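Long-range contacts in nitrogen regulatory PII-like protein (Bacillus subtilis subsp. subtilis, PDB 4RX6), which binds ATP at the boundaries between its subunits and is required for full induction of the nrgAB operon when ammonium is limiting: residues T38-H43 and R67-I72; V13-R18 and G98-Y103; V73-P78 and E116-L121. One frame throughout, in Å; residues are numbered along the deposited sequence.

In the fold
From the N terminus, the chain first lays down V13-R18 on the strand that ends up inside the sheet, and interaction 2 closes the longest loop when G98-Y103, 80 residues on, pairs with it. Interaction 1, between T38-H43 and R67-I72, is nested within that loop and forms the hairpin of strands 36-51 and 58-74. Strand 58-74 in turn pairs with strand 10-17, so L68 and I72 are hydrogen-bonded to T17 and V13. Interaction 3 starts where interaction 1 stops: V73-P78 meets the C-terminal tail E116-L121, in series with interaction 1 but crossing interaction 2. Interactions 1 and 2 share one ATP, interactions 1 and 3 a second one.

Interaction 1: T38-H43 and R67-I72; sequences TFSNVH and RLKIEI. With ATP (adenosine-5'-triphosphate), chain E; ATP (adenosine-5'-triphosphate), chain F.
T38-H43 and R67-I72 face each other in the long beta hairpin that carries the T-loop in PII proteins. Their axes come within 4.6 Å, antiparallel. T38 with E71, S40 with K69 and V42 with R67 are hydrogen-bonded pairs; F39 with I70 and N41 with L68 are the non-hydrogen-bonded ones between them. The bond from K69 N to S40 O, 2.9 Å, is nearly straight at 170°.

T38, S40, V42 and their partners share one face. There the T38 and E71 side chains lie alongside each other, pointing the same way. S40 OG, set between the backbone N and the carbonyl carbon (chi1 44°), is hydrogen-bonded to a water that donates to K69 O and E71 OE1. The stronger partner of the E71 carboxylate is K69 of the second subunit, while K69 reaches E71 of the third, so the same ion pair recurs round the trimer. On the opposite face L68 CD2 touches F39 CB at 3.6 Å, and F22 of the same chain meets the F39 ring edge-to-face.

In the ferredoxin-like PII fold strand 36-51 is outermost in the chain's four-stranded sheet and 58-74 lies inside, next to 10-17; the two ends of this pair serve different nucleotides. At one end T38 OG1 is gripped twice by the ATP of chain E, accepting from O2' at 2.9 Å and donating to N3 at 3.0 Å. At the other, the R67 chain bends at chi2, and NE donates to O3' of the ATP of chain F at 2.9 Å, the ribose oxygen lying at the guanidinium edge near its plane.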
loop_
_atom_site.group_PDB
_atom_site.type_symbol
_atom_site.label_atom_id
_atom_site.label_comp_id
_atom_site.label_asym_id
_atom_site.label_seq_id
_atom_site.Cartn_x
_atom_site.Cartn_y
_atom_site.Cartn_z
ATOM N N THR B 38 10.069 -3.788 -5.472
ATOM C CA THR B 38 9.023 -4.760 -5.215
ATOM C C THR B 38 7.907 -4.511 -6.192
ATOM O O THR B 38 7.600 -3.363 -6.497
ATOM C CB THR B 38 8.440 -4.606 -3.812
ATOM O OG1 THR B 38 9.432 -4.918 -2.832
ATOM C CG2 THR B 38 7.277 -5.538 -3.637
ATOM N N PHE B 39 7.277 -5.569 -6.683
ATOM C CA PHE B 39 6.107 -5.386 -7.533
ATOM C C PHE B 39 5.070 -6.448 -7.260
ATOM O O PHE B 39 5.385 -7.527 -6.760
ATOM C CB PHE B 39 6.488 -5.358 -9.017
ATOM C CG PHE B 39 7.003 -6.649 -9.538
ATOM C CD1 PHE B 39 6.145 -7.556 -10.147
ATOM C CD2 PHE B 39 8.340 -6.966 -9.436
ATOM C CE1 PHE B 39 6.616 -8.766 -10.649
ATOM C CE2 PHE B 39 8.814 -8.173 -9.930
ATOM C CZ PHE B 39 7.942 -9.075 -10.541
ATOM N N SER B 40 3.826 -6.133 -7.588
ATOM C CA SER B 40 2.721 -7.054 -7.355
ATOM C C SER B 40 1.694 -6.890 -8.448
ATOM O O SER B 40 1.582 -5.832 -9.065
ATOM C CB SER B 40 2.076 -6.799 -6.000
ATOM O OG SER B 40 1.911 -5.417 -5.784
ATOM N N ASN B 41 0.960 -7.953 -8.723
ATOM C CA ASN B 41 -0.122 -7.858 -9.676
ATOM C C ASN B 41 -1.422 -7.635 -8.928
ATOM O O ASN B 41 -1.703 -8.295 -7.929
ATOM C CB ASN B 41 -0.170 -9.109 -10.528
ATOM C CG ASN B 41 1.062 -9.261 -11.392
ATOM O OD1 ASN B 41 1.101 -8.749 -12.507
ATOM N ND2 ASN B 41 2.079 -9.951 -10.882
ATOM N N VAL B 42 -2.185 -6.663 -9.393
ATOM C CA VAL B 42 -3.350 -6.204 -8.682
ATOM C C VAL B 42 -4.336 -5.738 -9.716
ATOM O O VAL B 42 -4.120 -5.906 -10.908
ATOM C CB VAL B 42 -2.988 -5.043 -7.780
ATOM C CG1 VAL B 42 -2.039 -5.504 -6.712
ATOM C CG2 VAL B 42 -2.358 -3.911 -8.607
ATOM N N HIS B 43 -5.409 -5.112 -9.267
ATOM C CA HIS B 43 -6.494 -4.770 -10.153
ATOM C C HIS B 43 -6.785 -3.289 -10.090
ATOM O O HIS B 43 -6.619 -2.662 -9.055
ATOM C CB HIS B 43 -7.709 -5.580 -9.758
ATOM C CG HIS B 43 -7.480 -7.052 -9.862
ATOM N ND1 HIS B 43 -7.148 -7.832 -8.775
ATOM C CD2 HIS B 43 -7.481 -7.878 -10.934
ATOM C CE1 HIS B 43 -6.980 -9.082 -9.170
ATOM N NE2 HIS B 43 -7.173 -9.136 -10.475
ATOM N N ARG B 67 -3.405 -4.462 -13.376
ATOM C CA ARG B 67 -2.456 -3.400 -13.134
ATOM C C ARG B 67 -1.223 -3.975 -12.458
ATOM O O ARG B 67 -1.315 -4.918 -11.674
ATOM C CB ARG B 67 -3.077 -2.337 -12.236
ATOM C CG ARG B 67 -3.744 -1.168 -12.927
ATOM C CD ARG B 67 -3.667 -1.199 -14.423
ATOM N NE ARG B 67 -4.589 -0.207 -14.961
ATOM C CZ ARG B 67 -5.004 -0.154 -16.221
ATOM N NH1 ARG B 67 -4.572 -1.051 -17.102
ATOM N NH2 ARG B 67 -5.864 0.797 -16.586
ATOM N N LEU B 68 -0.075 -3.386 -12.763
ATOM C CA LEU B 68 1.167 -3.679 -12.081
ATOM C C LEU B 68 1.359 -2.652 -10.975
ATOM O O LEU B 68 1.145 -1.474 -11.190
ATOM C CB LEU B 68 2.311 -3.549 -13.083
ATOM C CG LEU B 68 3.506 -4.471 -12.898
ATOM C CD1 LEU B 68 4.638 -4.047 -13.794
ATOM C CD2 LEU B 68 3.948 -4.443 -11.470
ATOM N N LYS B 69 1.752 -3.059 -9.785
ATOM C CA LYS B 69 2.116 -2.059 -8.785
ATOM C C LYS B 69 3.555 -2.208 -8.301
ATOM O O LYS B 69 3.955 -3.264 -7.773
ATOM C CB LYS B 69 1.200 -2.129 -7.589
ATOM C CG LYS B 69 1.650 -1.228 -6.478
ATOM C CD LYS B 69 1.178 -1.781 -5.192
ATOM C CE LYS B 69 0.368 -0.773 -4.438
ATOM N NZ LYS B 69 0.082 -1.273 -3.054
ATOM N N ILE B 70 4.316 -1.130 -8.465
ATOM C CA ILE B 70 5.732 -1.139 -8.177
ATOM C C ILE B 70 6.079 -0.255 -6.980
ATOM O O ILE B 70 5.755 0.925 -6.977
ATOM C CB ILE B 70 6.478 -0.613 -9.373
ATOM C CG1 ILE B 70 6.152 -1.464 -10.603
ATOM C CG2 ILE B 70 7.963 -0.612 -9.082
ATOM C CD1 ILE B 70 6.534 -0.787 -11.919
ATOM N N GLU B 71 6.745 -0.813 -5.971
ATOM C CA GLU B 71 7.168 -0.028 -4.816
ATOM C C GLU B 71 8.684 0.083 -4.706
ATOM O O GLU B 71 9.387 -0.913 -4.586
ATOM C CB GLU B 71 6.626 -0.631 -3.536
ATOM C CG GLU B 71 5.125 -0.644 -3.461
ATOM C CD GLU B 71 4.628 -1.527 -2.337
ATOM O OE1 GLU B 71 4.429 -2.737 -2.584
ATOM O OE2 GLU B 71 4.458 -1.014 -1.206
ATOM N N ILE B 72 9.175 1.316 -4.703
ATOM C CA ILE B 72 10.599 1.586 -4.673
ATOM C C ILE B 72 10.928 2.548 -3.547
ATOM O O ILE B 72 10.601 3.713 -3.639
ATOM C CB ILE B 72 11.032 2.271 -5.962
ATOM C CG1 ILE B 72 10.491 1.514 -7.174
ATOM C CG2 ILE B 72 12.546 2.403 -5.985
ATOM C CD1 ILE B 72 10.404 2.338 -8.411
HETATM P PG ATP E . 21.094 -6.691 -0.252
HETATM O O1G ATP E . 22.089 -6.353 -1.347
HETATM O O2G ATP E . 20.535 -5.460 0.437
HETATM O O3G ATP E . 21.498 -7.805 0.689
HETATM P PB ATP E . 18.856 -6.505 -1.952
HETATM O O1B ATP E . 19.281 -5.043 -1.820
HETATM O O2B ATP E . 18.746 -7.171 -3.313
HETATM O O3B ATP E . 19.821 -7.360 -0.986
HETATM P PA ATP E . 17.062 -8.044 -0.328
HETATM O O1A ATP E . 17.014 -7.668 1.139
HETATM O O2A ATP E . 17.763 -9.320 -0.771
HETATM O O3A ATP E . 17.427 -6.754 -1.248
HETATM O "O5'" ATP E . 15.542 -8.131 -0.820
HETATM C "C5'" ATP E . 14.479 -8.552 0.013
HETATM C "C4'" ATP E . 13.261 -7.957 -0.656
HETATM O "O4'" ATP E . 12.977 -6.695 -0.056
HETATM C "C3'" ATP E . 13.553 -7.585 -2.091
HETATM O "O3'" ATP E . 13.412 -8.676 -2.995
HETATM C "C2'" ATP E . 12.499 -6.535 -2.340
HETATM O "O2'" ATP E . 11.241 -7.169 -2.585
HETATM C "C1'" ATP E . 12.398 -5.814 -1.019
HETATM N N9 ATP E . 13.200 -4.579 -1.126
HETATM C C8 ATP E . 14.500 -4.433 -0.800
HETATM N N7 ATP E . 14.911 -3.159 -1.044
HETATM C C5 ATP E . 13.862 -2.475 -1.536
HETATM C C6 ATP E . 13.595 -1.099 -1.992
HETATM N N6 ATP E . 14.555 -0.161 -1.981
HETATM N N1 ATP E . 12.355 -0.805 -2.436
HETATM C C2 ATP E . 11.370 -1.720 -2.464
HETATM N N3 ATP E . 11.542 -2.990 -2.065
HETATM C C4 ATP E . 12.739 -3.419 -1.595
HETATM P PG ATP F . -8.152 9.047 -14.140
HETATM O O1G ATP F . -9.505 9.609 -14.505
HETATM O O2G ATP F . -8.183 8.069 -12.981
HETATM O O3G ATP F . -7.122 10.139 -13.979
HETATM P PB ATP F . -7.185 6.737 -15.657
HETATM O O1B ATP F . -8.291 5.788 -15.265
HETATM O O2B ATP F . -6.547 6.625 -17.022
HETATM O O3B ATP F . -7.689 8.271 -15.496
HETATM P PA ATP F . -4.592 5.771 -14.818
HETATM O O1A ATP F . -3.532 6.641 -14.180
HETATM O O2A ATP F . -4.389 5.156 -16.173
HETATM O O3A ATP F . -6.001 6.537 -14.587
HETATM O "O5'" ATP F . -4.823 4.491 -13.891
HETATM C "C5'" ATP F . -4.003 3.340 -14.014
HETATM C "C4'" ATP F . -4.184 2.532 -12.735
HETATM O "O4'" ATP F . -3.651 3.247 -11.629
HETATM C "C3'" ATP F . -5.636 2.364 -12.354
HETATM O "O3'" ATP F . -6.227 1.275 -13.063
HETATM C "C2'" ATP F . -5.567 2.163 -10.844
HETATM O "O2'" ATP F . -5.278 0.804 -10.461
HETATM C "C1'" ATP F . -4.372 2.989 -10.425
HETATM N N9 ATP F . -4.859 4.285 -9.943
HETATM C C8 ATP F . -5.041 5.331 -10.765
HETATM N N7 ATP F . -5.498 6.409 -10.089
HETATM C C5 ATP F . -5.635 6.052 -8.802
HETATM C C6 ATP F . -6.084 6.749 -7.581
HETATM N N6 ATP F . -6.488 8.051 -7.643
HETATM N N1 ATP F . -6.063 6.026 -6.433
HETATM C C2 ATP F . -5.670 4.736 -6.385
HETATM N N3 ATP F . -5.256 4.048 -7.466
HETATM C C4 ATP F . -5.208 4.642 -8.695
HETATM O O HOH W 1 4.087 -3.769 -4.854
#

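Interaction 2: V13-R18 and G98-Y103; sequences VEIVTR and GKIFVY. With ATP (adenosine-5'-triphosphate), chain F.
V13 and I100 make the closest apolar touch of this antiparallel pair, CG1 of V13 lying 3.5 Å from CG2 of I100. I15 extends the same face, its side chain running alongside that of I100, and helix 79-90 covers both V13 and I15. The fit is looser at V102, whose CG2 stays 4.5 Å from V13 CG2. On the other face E14 CB meets F101 CB, while E14 OE2 pairs with K12 of the third subunit. E14 with F101 and V16 with K99 are the hydrogen-bonded pairs, F101 N reaching E14 O at 2.9 Å (172°).

These are the first and last strands of the ferredoxin-like fold, and the sheet runs on past strand 99-110 into the third subunit. Where this close-packed ladder ends, at G98 and K99, protein gives way to the ATP of chain F. K99 leads away from V16, bent at chi2 and chi4, to bring NZ within 2.9 Å of the gamma-phosphate oxygen O3G, with a weak second bond to O1A. G98 N adds a weak bond to O2A. V16 CG1 borders the ribose, 3.3 Å from C1', and F101 CZ reaches the adenine at C6, 4.0 Å away.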
loop_
_atom_site.group_PDB
_atom_site.type_symbol
_atom_site.label_atom_id
_atom_site.label_comp_id
_atom_site.label_asym_id
_atom_site.label_seq_id
_atom_site.Cartn_x
_atom_site.Cartn_y
_atom_site.Cartn_z
ATOM N N VAL B 13 8.339 5.417 -3.491
ATOM C CA VAL B 13 7.730 5.790 -4.736
ATOM C C VAL B 13 6.916 4.598 -5.169
ATOM O O VAL B 13 7.432 3.480 -5.230
ATOM C CB VAL B 13 8.781 6.106 -5.770
ATOM C CG1 VAL B 13 8.121 6.492 -7.069
ATOM C CG2 VAL B 13 9.691 7.217 -5.252
ATOM N N GLU B 14 5.642 4.837 -5.452
ATOM C CA GLU B 14 4.693 3.775 -5.751
ATOM C C GLU B 14 4.089 4.068 -7.111
ATOM O O GLU B 14 3.444 5.097 -7.275
ATOM C CB GLU B 14 3.593 3.793 -4.708
ATOM C CG GLU B 14 3.107 2.463 -4.229
ATOM C CD GLU B 14 2.019 2.637 -3.172
ATOM O OE1 GLU B 14 2.213 2.233 -1.995
ATOM O OE2 GLU B 14 0.970 3.217 -3.520
ATOM N N ILE B 15 4.326 3.201 -8.092
ATOM C CA ILE B 15 3.736 3.378 -9.405
ATOM C C ILE B 15 2.629 2.344 -9.590
ATOM O O ILE B 15 2.799 1.172 -9.240
ATOM C CB ILE B 15 4.770 3.179 -10.534
ATOM C CG1 ILE B 15 5.974 4.127 -10.370
ATOM C CG2 ILE B 15 4.091 3.333 -11.906
ATOM C CD1 ILE B 15 7.300 3.583 -10.934
ATOM N N VAL B 16 1.482 2.773 -10.102
ATOM C CA VAL B 16 0.462 1.830 -10.486
ATOM C C VAL B 16 0.236 2.124 -11.946
ATOM O O VAL B 16 0.033 3.274 -12.319
ATOM C CB VAL B 16 -0.842 1.996 -9.674
ATOM C CG1 VAL B 16 -1.845 0.914 -10.071
ATOM C CG2 VAL B 16 -0.562 1.961 -8.148
ATOM N N THR B 17 0.295 1.095 -12.777
ATOM C CA THR B 17 0.342 1.296 -14.215
ATOM C C THR B 17 -0.084 0.012 -14.895
ATOM O O THR B 17 -0.211 -1.012 -14.246
ATOM C CB THR B 17 1.784 1.702 -14.674
ATOM O OG1 THR B 17 1.821 1.866 -16.097
ATOM C CG2 THR B 17 2.813 0.649 -14.259
ATOM N N ARG B 18 -0.321 0.071 -16.198
ATOM C CA ARG B 18 -0.554 -1.143 -16.978
ATOM C C ARG B 18 0.707 -2.008 -17.027
ATOM O O ARG B 18 1.821 -1.508 -16.862
ATOM C CB ARG B 18 -0.974 -0.796 -18.404
ATOM C CG ARG B 18 0.194 -0.432 -19.312
ATOM C CD ARG B 18 -0.225 -0.410 -20.765
ATOM N NE ARG B 18 -1.233 0.614 -21.019
ATOM C CZ ARG B 18 -0.956 1.905 -21.129
ATOM N NH1 ARG B 18 0.296 2.328 -20.993
ATOM N NH2 ARG B 18 -1.931 2.769 -21.371
ATOM N N GLY B 98 -1.072 5.159 -15.949
ATOM C CA GLY B 98 -0.888 5.067 -14.505
ATOM C C GLY B 98 -0.463 6.348 -13.784
ATOM O O GLY B 98 -0.394 7.437 -14.371
ATOM N N LYS B 99 -0.162 6.204 -12.497
ATOM C CA LYS B 99 0.079 7.340 -11.633
ATOM C C LYS B 99 1.215 7.005 -10.704
ATOM O O LYS B 99 1.513 5.838 -10.501
ATOM C CB LYS B 99 -1.165 7.650 -10.798
ATOM C CG LYS B 99 -2.390 8.062 -11.581
ATOM C CD LYS B 99 -3.168 9.056 -10.763
ATOM C CE LYS B 99 -4.059 9.900 -11.634
ATOM N NZ LYS B 99 -4.969 9.049 -12.423
ATOM N N ILE B 100 1.839 8.022 -10.124
ATOM C CA ILE B 100 2.924 7.806 -9.183
ATOM C C ILE B 100 2.663 8.558 -7.880
ATOM O O ILE B 100 2.374 9.758 -7.869
ATOM C CB ILE B 100 4.264 8.284 -9.738
ATOM C CG1 ILE B 100 4.444 7.824 -11.187
ATOM C CG2 ILE B 100 5.401 7.824 -8.821
ATOM C CD1 ILE B 100 5.824 8.093 -11.739
ATOM N N PHE B 101 2.763 7.822 -6.784
ATOM C CA PHE B 101 2.486 8.328 -5.466
ATOM C C PHE B 101 3.791 8.347 -4.686
ATOM O O PHE B 101 4.485 7.339 -4.640
ATOM C CB PHE B 101 1.530 7.363 -4.791
ATOM C CG PHE B 101 0.252 7.157 -5.542
ATOM C CD1 PHE B 101 -0.503 8.245 -5.944
ATOM C CD2 PHE B 101 -0.192 5.878 -5.844
ATOM C CE1 PHE B 101 -1.671 8.067 -6.635
ATOM C CE2 PHE B 101 -1.359 5.686 -6.536
ATOM C CZ PHE B 101 -2.107 6.785 -6.934
ATOM N N VAL B 102 4.130 9.475 -4.071
ATOM C CA VAL B 102 5.327 9.551 -3.255
ATOM C C VAL B 102 4.951 9.887 -1.823
ATOM O O VAL B 102 4.311 10.897 -1.579
ATOM C CB VAL B 102 6.236 10.665 -3.752
ATOM C CG1 VAL B 102 7.477 10.755 -2.893
ATOM C CG2 VAL B 102 6.617 10.444 -5.202
ATOM N N TYR B 103 5.346 9.058 -0.871
ATOM C CA TYR B 103 5.140 9.391 0.531
ATOM C C TYR B 103 6.372 9.036 1.342
ATOM O O TYR B 103 7.253 8.332 0.857
ATOM C CB TYR B 103 3.876 8.724 1.108
ATOM C CG TYR B 103 3.727 7.219 0.892
ATOM C CD1 TYR B 103 4.148 6.302 1.850
ATOM C CD2 TYR B 103 3.123 6.722 -0.256
ATOM C CE1 TYR B 103 3.993 4.939 1.654
ATOM C CE2 TYR B 103 2.967 5.370 -0.454
ATOM C CZ TYR B 103 3.400 4.490 0.497
ATOM O OH TYR B 103 3.217 3.152 0.265
HETATM P PG ATP F . -8.152 9.047 -14.140
HETATM O O1G ATP F . -9.505 9.609 -14.505
HETATM O O2G ATP F . -8.183 8.069 -12.981
HETATM O O3G ATP F . -7.122 10.139 -13.979
HETATM P PB ATP F . -7.185 6.737 -15.657
HETATM O O1B ATP F . -8.291 5.788 -15.265
HETATM O O2B ATP F . -6.547 6.625 -17.022
HETATM O O3B ATP F . -7.689 8.271 -15.496
HETATM P PA ATP F . -4.592 5.771 -14.818
HETATM O O1A ATP F . -3.532 6.641 -14.180
HETATM O O2A ATP F . -4.389 5.156 -16.173
HETATM O O3A ATP F . -6.001 6.537 -14.587
HETATM O "O5'" ATP F . -4.823 4.491 -13.891
HETATM C "C5'" ATP F . -4.003 3.340 -14.014
HETATM C "C4'" ATP F . -4.184 2.532 -12.735
HETATM O "O4'" ATP F . -3.651 3.247 -11.629
HETATM C "C3'" ATP F . -5.636 2.364 -12.354
HETATM O "O3'" ATP F . -6.227 1.275 -13.063
HETATM C "C2'" ATP F . -5.567 2.163 -10.844
HETATM O "O2'" ATP F . -5.278 0.804 -10.461
HETATM C "C1'" ATP F . -4.372 2.989 -10.425
HETATM N N9 ATP F . -4.859 4.285 -9.943
HETATM C C8 ATP F . -5.041 5.331 -10.765
HETATM N N7 ATP F . -5.498 6.409 -10.089
HETATM C C5 ATP F . -5.635 6.052 -8.802
HETATM C C6 ATP F . -6.084 6.749 -7.581
HETATM N N6 ATP F . -6.488 8.051 -7.643
HETATM N N1 ATP F . -6.063 6.026 -6.433
HETATM C C2 ATP F . -5.670 4.736 -6.385
HETATM N N3 ATP F . -5.256 4.048 -7.466
HETATM C C4 ATP F . -5.208 4.642 -8.695
#

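Interaction 3: V73-P78 and E116-L121; sequences VVSKVP and EGPEAL. With ATP (adenosine-5'-triphosphate), chain E.
V74 and L121 stay 7.2 Å apart between CA atoms, so the end of strand 58-74 and the C-terminal tail meet through side chains and not as paired strands. The tail makes a short turn, with helical backbone angles at P118-A120 and a bond from A120 N to G117 O. N107 and N110 hold this turn from strand 99-110.

L121 carries the contact. With CG opposite its own carbonyl carbon (chi1 -56°), its branches are spread over the strand end and the first loop residue, S75: CD1 lies 3.6 Å from V74 C and also reaches S75 CB, while the L121 side chain crosses that of V73 at about a right angle, CD2 4.1 Å from V73 CG1. Further along, S75 OG stands against P118 CB at 3.3 Å, and has a weak hydrogen bond to Q9 O. K76 and E119 carry opposite charges at the rim, but K76 NZ and E119 OE2 remain 5.6 Å apart, too far to count as a salt bridge.

The backbone of V73 reads the adenine of the ATP of chain E: N donates to N1 at 3.0 Å (170°), and O accepts from N6 at 2.8 Å. L121 CD2 comes to 4.1 Å from that same N6. Shortening L121 to an alanine removes both methyl branches and would probably cost V73 CG1 and S75 CB the leucine part of their cover and open a gap beside the adenine amino group. Between the two segments there are only apolar and van der Waals touches, consistent with V73 recognising the adenine edge and L121 adding an apolar touch beside N6.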
loop_
_atom_site.group_PDB
_atom_site.type_symbol
_atom_site.label_atom_id
_atom_site.label_comp_id
_atom_site.label_asym_id
_atom_site.label_seq_id
_atom_site.Cartn_x
_atom_site.Cartn_y
_atom_site.Cartn_z
ATOM N N VAL B 73 11.552 2.061 -2.485
ATOM C CA VAL B 73 12.006 2.934 -1.410
ATOM C C VAL B 73 13.417 3.416 -1.736
ATOM O O VAL B 73 14.250 2.636 -2.220
ATOM C CB VAL B 73 12.034 2.217 -0.055
ATOM C CG1 VAL B 73 12.400 3.202 1.031
ATOM C CG2 VAL B 73 10.696 1.595 0.250
ATOM N N VAL B 74 13.699 4.686 -1.457
ATOM C CA VAL B 74 14.963 5.290 -1.867
ATOM C C VAL B 74 15.431 6.227 -0.778
ATOM O O VAL B 74 14.649 6.655 0.057
ATOM C CB VAL B 74 14.833 6.087 -3.213
ATOM C CG1 VAL B 74 14.387 5.171 -4.357
ATOM C CG2 VAL B 74 13.879 7.268 -3.070
ATOM N N SER B 75 16.711 6.540 -0.766
ATOM C CA SER B 75 17.199 7.560 0.142
ATOM C C SER B 75 18.239 8.409 -0.570
ATOM O O SER B 75 18.071 9.629 -0.706
ATOM C CB SER B 75 17.804 6.940 1.393
ATOM O OG SER B 75 18.503 7.933 2.121
ATOM N N LYS B 76 19.287 7.728 -1.049
ATOM C CA LYS B 76 20.396 8.335 -1.797
ATOM C C LYS B 76 20.058 8.645 -3.265
ATOM O O LYS B 76 20.498 9.658 -3.795
ATOM C CB LYS B 76 21.630 7.421 -1.740
ATOM C CG LYS B 76 21.916 6.840 -0.353
ATOM C CD LYS B 76 23.399 6.931 0.024
ATOM C CE LYS B 76 24.158 5.647 -0.305
ATOM N NZ LYS B 76 24.051 5.258 -1.743
ATOM N N VAL B 77 19.293 7.783 -3.925
ATOM C CA VAL B 77 18.814 8.090 -5.274
ATOM C C VAL B 77 17.705 9.143 -5.159
ATOM O O VAL B 77 16.713 8.938 -4.472
ATOM C CB VAL B 77 18.249 6.839 -5.982
ATOM C CG1 VAL B 77 17.689 7.199 -7.317
ATOM C CG2 VAL B 77 19.307 5.771 -6.125
ATOM N N PRO B 78 17.862 10.291 -5.817
ATOM C CA PRO B 78 16.820 11.287 -5.519
ATOM C C PRO B 78 15.448 10.977 -6.150
ATOM O O PRO B 78 15.387 10.481 -7.267
ATOM C CB PRO B 78 17.406 12.605 -6.058
ATOM C CG PRO B 78 18.541 12.229 -6.924
ATOM C CD PRO B 78 18.989 10.841 -6.586
ATOM N N GLU B 116 19.858 0.208 10.410
ATOM C CA GLU B 116 18.629 0.982 10.342
ATOM C C GLU B 116 18.849 2.305 9.621
ATOM O O GLU B 116 19.974 2.667 9.302
ATOM C CB GLU B 116 18.062 1.213 11.751
ATOM C CG GLU B 116 17.661 -0.084 12.462
ATOM C CD GLU B 116 16.456 0.061 13.423
ATOM O OE1 GLU B 116 15.962 1.201 13.646
ATOM O OE2 GLU B 116 16.009 -0.996 13.952
ATOM N N GLY B 117 17.769 3.019 9.339
ATOM C CA GLY B 117 17.888 4.318 8.709
ATOM C C GLY B 117 18.374 4.202 7.277
ATOM O O GLY B 117 18.439 3.103 6.729
ATOM N N PRO B 118 18.710 5.341 6.657
ATOM C CA PRO B 118 19.114 5.415 5.248
ATOM C C PRO B 118 20.232 4.453 4.823
ATOM O O PRO B 118 20.464 4.301 3.619
ATOM C CB PRO B 118 19.542 6.881 5.075
ATOM C CG PRO B 118 19.439 7.510 6.435
ATOM C CD PRO B 118 18.549 6.673 7.254
ATOM N N GLU B 119 20.889 3.789 5.768
ATOM C CA GLU B 119 21.959 2.867 5.407
ATOM C C GLU B 119 21.467 1.454 5.091
ATOM O O GLU B 119 22.179 0.675 4.450
ATOM C CB GLU B 119 23.032 2.834 6.494
ATOM C CG GLU B 119 24.388 3.234 5.951
ATOM C CD GLU B 119 24.297 4.387 4.940
ATOM O OE1 GLU B 119 23.915 5.515 5.343
ATOM O OE2 GLU B 119 24.588 4.152 3.738
ATOM N N ALA B 120 20.245 1.136 5.513
ATOM C CA ALA B 120 19.694 -0.204 5.328
ATOM C C ALA B 120 19.247 -0.440 3.886
ATOM O O ALA B 120 18.963 -1.574 3.492
ATOM C CB ALA B 120 18.541 -0.452 6.298
ATOM N N LEU B 121 19.191 0.618 3.089
ATOM C CA LEU B 121 18.895 0.447 1.671
ATOM C C LEU B 121 20.166 0.049 0.894
ATOM O O LEU B 121 21.304 0.274 1.335
ATOM C CB LEU B 121 18.250 1.716 1.102
ATOM C CG LEU B 121 16.985 2.163 1.852
ATOM C CD1 LEU B 121 16.492 3.515 1.375
ATOM C CD2 LEU B 121 15.873 1.148 1.715
ATOM O OXT LEU B 121 20.094 -0.537 -0.192
HETATM P PG ATP E . 21.094 -6.691 -0.252
HETATM O O1G ATP E . 22.089 -6.353 -1.347
HETATM O O2G ATP E . 20.535 -5.460 0.437
HETATM O O3G ATP E . 21.498 -7.805 0.689
HETATM P PB ATP E . 18.856 -6.505 -1.952
HETATM O O1B ATP E . 19.281 -5.043 -1.820
HETATM O O2B ATP E . 18.746 -7.171 -3.313
HETATM O O3B ATP E . 19.821 -7.360 -0.986
HETATM P PA ATP E . 17.062 -8.044 -0.328
HETATM O O1A ATP E . 17.014 -7.668 1.139
HETATM O O2A ATP E . 17.763 -9.320 -0.771
HETATM O O3A ATP E . 17.427 -6.754 -1.248
HETATM O "O5'" ATP E . 15.542 -8.131 -0.820
HETATM C "C5'" ATP E . 14.479 -8.552 0.013
HETATM C "C4'" ATP E . 13.261 -7.957 -0.656
HETATM O "O4'" ATP E . 12.977 -6.695 -0.056
HETATM C "C3'" ATP E . 13.553 -7.585 -2.091
HETATM O "O3'" ATP E . 13.412 -8.676 -2.995
HETATM C "C2'" ATP E . 12.499 -6.535 -2.340
HETATM O "O2'" ATP E . 11.241 -7.169 -2.585
HETATM C "C1'" ATP E . 12.398 -5.814 -1.019
HETATM N N9 ATP E . 13.200 -4.579 -1.126
HETATM C C8 ATP E . 14.500 -4.433 -0.800
HETATM N N7 ATP E . 14.911 -3.159 -1.044
HETATM C C5 ATP E . 13.862 -2.475 -1.536
HETATM C C6 ATP E . 13.595 -1.099 -1.992
HETATM N N6 ATP E . 14.555 -0.161 -1.981
HETATM N N1 ATP E . 12.355 -0.805 -2.436
HETATM C C2 ATP E . 11.370 -1.720 -2.464
HETATM N N3 ATP E . 11.542 -2.990 -2.065
HETATM C C4 ATP E . 12.739 -3.419 -1.595
#